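Local coordinates for protein 3-hydroxyacyl-thioester dehydratase X (Mycobacterium tuberculosis, PDB 3WEW) that catalyses the reversible hydration of trans-2-enoyl-CoA thioesters to (3R)-3-hydroxyacyl-CoA, preferring C8 to C12 acyl chains, in mycobacterial fatty acid metabolism, at residues V87-E92 with V103-N108. Sequence-based numbering, arbitrary orientation.
Sequences VRVRAE and VDLVTN
Glu92 leans diagonally over strand 103-108: its base stays beside Asp104, its partner in register, while its outer part crosses to Val106. From CB, the chi1 of 62° sets CG between the backbone N and the carbonyl carbon, where it lies 4.0 Å from Asp104 O and against Val106 CG2. The chain then runs extended, bringing CD to 3.7 Å from the same methyl; at the tip, OE2 keeps near that methyl while forming a long salt bridge with Arg90 NE at 3.5 Å, and OE1 stands a little farther from it. Arg90 lays its CG methylene alongside Val106 CB, so this valine meets Arg90 at CB and the CG and carboxylate of Glu92 at its CG2 methyl. Beneath them runs an antiparallel ladder of six backbone hydrogen bonds, the straightest being Val106 N to Arg90 O at 2.8 Å and 176°. The two strands form a beta hairpin within the sheet of the hotdog fold, whose other face here carries Val89, Ala91, Leu105 and Thr107. There Leu105 CD1 touches Val89 CG1 and Ala91 CB, each at 4.0 Å, and helix 47-55 covers this largely apolar face, Val50 meeting Val89, Leu105 and Thr107, and Leu53 also Val89. Back on the Val106 face, one water donates to Val106 O at 2.7 Å and accepts from Asn108 ND2; Asn108 OD1 is hydrogen-bonded to His118 ND1.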
ATOM      1  N   VAL A  87      17.070   4.830   2.470  1.00 26.31           N
ATOM      2  CA  VAL A  87      16.247   3.896   1.698  1.00 27.07           C
ATOM      3  C   VAL A  87      17.118   3.005   0.817  1.00 27.99           C
ATOM      4  O   VAL A  87      18.013   3.510   0.158  1.00 27.15           O
ATOM      5  CB  VAL A  87      15.286   4.634   0.757  1.00 26.66           C
ATOM      6  CG1 VAL A  87      14.510   3.628  -0.099  1.00 27.37           C
ATOM      7  CG2 VAL A  87      14.377   5.559   1.544  1.00 26.05           C
ATOM      8  N   ARG A  88      16.842   1.700   0.815  1.00 29.06           N
ATOM      9  CA  ARG A  88      17.385   0.758  -0.167  1.00 30.15           C
ATOM     10  C   ARG A  88      16.261  -0.059  -0.777  1.00 28.23           C
ATOM     11  O   ARG A  88      15.421  -0.591  -0.049  1.00 25.73           O
ATOM     12  CB  ARG A  88      18.380  -0.205   0.461  1.00 34.29           C
ATOM     13  CG  ARG A  88      19.585   0.493   1.042  1.00 44.57           C
ATOM     14  CD  ARG A  88      20.741  -0.443   1.427  1.00 51.47           C
ATOM     15  NE  ARG A  88      21.411   0.022   2.653  1.00 55.95           N
ATOM     16  CZ  ARG A  88      20.982  -0.216   3.913  1.00 66.99           C
ATOM     17  NH1 ARG A  88      19.859  -0.943   4.189  1.00 59.08           N
ATOM     18  NH2 ARG A  88      21.705   0.273   4.929  1.00 66.20           N
ATOM     19  N   VAL A  89      16.266  -0.153  -2.110  1.00 27.13           N
ATOM     20  CA  VAL A  89      15.339  -0.980  -2.846  1.00 27.04           C
ATOM     21  C   VAL A  89      16.107  -1.918  -3.779  1.00 28.32           C
ATOM     22  O   VAL A  89      17.071  -1.508  -4.421  1.00 28.77           O
ATOM     23  CB  VAL A  89      14.377  -0.130  -3.698  1.00 27.43           C
ATOM     24  CG1 VAL A  89      13.158  -0.942  -4.084  1.00 27.90           C
ATOM     25  CG2 VAL A  89      13.911   1.118  -2.957  1.00 26.77           C
ATOM     26  N   ARG A  90      15.713  -3.184  -3.813  1.00 29.38           N
ATOM     27  CA  ARG A  90      16.156  -4.099  -4.847  1.00 31.56           C
ATOM     28  C   ARG A  90      14.944  -4.819  -5.391  1.00 30.54           C
ATOM     29  O   ARG A  90      13.917  -4.926  -4.734  1.00 31.18           O
ATOM     30  CB  ARG A  90      17.192  -5.119  -4.367  1.00 36.15           C
ATOM     31  CG  ARG A  90      16.779  -5.864  -3.107  1.00 42.30           C
ATOM     32  CD  ARG A  90      17.035  -7.378  -3.072  1.00 46.07           C
ATOM     33  NE  ARG A  90      18.153  -7.860  -3.899  1.00 50.44           N
ATOM     34  CZ  ARG A  90      19.431  -7.509  -3.760  1.00 53.97           C
ATOM     35  NH1 ARG A  90      19.816  -6.619  -2.830  1.00 51.01           N
ATOM     36  NH2 ARG A  90      20.329  -8.041  -4.585  1.00 55.64           N
ATOM     37  N   ALA A  91      15.071  -5.288  -6.620  1.00 28.53           N
ATOM     38  CA  ALA A  91      14.033  -6.013  -7.263  1.00 28.49           C
ATOM     39  C   ALA A  91      14.561  -7.430  -7.392  1.00 28.84           C
ATOM     40  O   ALA A  91      15.738  -7.620  -7.616  1.00 29.35           O
ATOM     41  CB  ALA A  91      13.763  -5.404  -8.623  1.00 29.20           C
ATOM     42  N   GLU A  92      13.696  -8.426  -7.255  1.00 28.65           N
ATOM     43  CA  GLU A  92      14.144  -9.812  -7.247  1.00 28.36           C
ATOM     44  C   GLU A  92      12.942 -10.735  -7.508  1.00 28.71           C
ATOM     45  O   GLU A  92      11.801 -10.286  -7.497  1.00 27.01           O
ATOM     46  CB  GLU A  92      14.842 -10.122  -5.903  1.00 29.70           C
ATOM     47  CG  GLU A  92      13.926  -9.984  -4.683  1.00 30.46           C
ATOM     48  CD  GLU A  92      14.521 -10.501  -3.386  1.00 31.15           C
ATOM     49  OE1 GLU A  92      13.960 -11.471  -2.837  1.00 31.50           O
ATOM     50  OE2 GLU A  92      15.530  -9.938  -2.902  1.00 32.89           O
ATOM     51  N   VAL A 103       6.948  -9.519 -10.052  1.00 33.43           N
ATOM     52  CA  VAL A 103       8.259  -9.157  -9.506  1.00 30.86           C
ATOM     53  C   VAL A 103       8.127  -8.686  -8.080  1.00 29.01           C
ATOM     54  O   VAL A 103       7.107  -8.084  -7.730  1.00 27.15           O
ATOM     55  CB  VAL A 103       8.986  -8.088 -10.354  1.00 30.14           C
ATOM     56  CG1 VAL A 103       8.266  -6.763 -10.321  1.00 30.72           C
ATOM     57  CG2 VAL A 103      10.401  -7.922  -9.870  1.00 30.58           C
ATOM     58  N   ASP A 104       9.141  -9.005  -7.267  1.00 27.15           N
ATOM     59  CA  ASP A 104       9.226  -8.524  -5.895  1.00 25.99           C
ATOM     60  C   ASP A 104      10.162  -7.331  -5.797  1.00 25.38           C
ATOM     61  O   ASP A 104      11.327  -7.357  -6.291  1.00 24.57           O
ATOM     62  CB  ASP A 104       9.732  -9.601  -4.946  1.00 25.98           C
ATOM     63  CG  ASP A 104       8.744 -10.728  -4.743  1.00 28.06           C
ATOM     64  OD1 ASP A 104       7.561 -10.623  -5.190  1.00 24.82           O
ATOM     65  OD2 ASP A 104       9.180 -11.749  -4.131  1.00 30.80           O
ATOM     66  N   LEU A 105       9.644  -6.297  -5.136  1.00 23.65           N
ATOM     67  CA  LEU A 105      10.402  -5.100  -4.808  1.00 22.65           C
ATOM     68  C   LEU A 105      10.554  -5.045  -3.302  1.00 22.13           C
ATOM     69  O   LEU A 105       9.560  -4.973  -2.548  1.00 21.62           O
ATOM     70  CB  LEU A 105       9.688  -3.853  -5.276  1.00 23.00           C
ATOM     71  CG  LEU A 105       9.862  -3.381  -6.721  1.00 23.70           C
ATOM     72  CD1 LEU A 105      11.248  -2.812  -7.002  1.00 24.07           C
ATOM     73  CD2 LEU A 105       9.536  -4.477  -7.682  1.00 24.70           C
ATOM     74  N   VAL A 106      11.812  -5.079  -2.871  1.00 21.73           N
ATOM     75  CA  VAL A 106      12.144  -5.248  -1.487  1.00 20.94           C
ATOM     76  C   VAL A 106      12.804  -3.998  -0.984  1.00 20.76           C
ATOM     77  O   VAL A 106      13.890  -3.699  -1.428  1.00 21.02           O
ATOM     78  CB  VAL A 106      13.104  -6.414  -1.311  1.00 21.74           C
ATOM     79  CG1 VAL A 106      13.394  -6.615   0.179  1.00 22.46           C
ATOM     80  CG2 VAL A 106      12.521  -7.685  -1.930  1.00 21.58           C
ATOM     81  N   THR A 107      12.167  -3.315  -0.037  1.00 19.78           N
ATOM     82  CA  THR A 107      12.602  -2.010   0.433  1.00 21.81           C
ATOM     83  C   THR A 107      12.959  -2.051   1.928  1.00 21.17           C
ATOM     84  O   THR A 107      12.248  -2.612   2.710  1.00 20.95           O
ATOM     85  CB  THR A 107      11.485  -0.955   0.199  1.00 22.97           C
ATOM     86  OG1 THR A 107      11.114  -0.952  -1.185  1.00 25.67           O
ATOM     87  CG2 THR A 107      11.918   0.403   0.548  1.00 22.80           C
ATOM     88  N   ASN A 108      14.067  -1.431   2.295  1.00 22.49           N
ATOM     89  CA  ASN A 108      14.543  -1.379   3.659  1.00 22.45           C
ATOM     90  C   ASN A 108      14.702   0.053   4.025  1.00 22.75           C
ATOM     91  O   ASN A 108      15.417   0.786   3.360  1.00 23.44           O
ATOM     92  CB  ASN A 108      15.846  -2.166   3.783  1.00 23.30           C
ATOM     93  CG  ASN A 108      15.570  -3.678   3.778  1.00 26.34           C
ATOM     94  OD1 ASN A 108      14.980  -4.187   4.708  1.00 26.38           O
ATOM     95  ND2 ASN A 108      15.876  -4.363   2.682  1.00 26.85           N
TER
HETATM   96  O   HOH W   1      16.298  -3.565  -0.150  1.00 24.62           O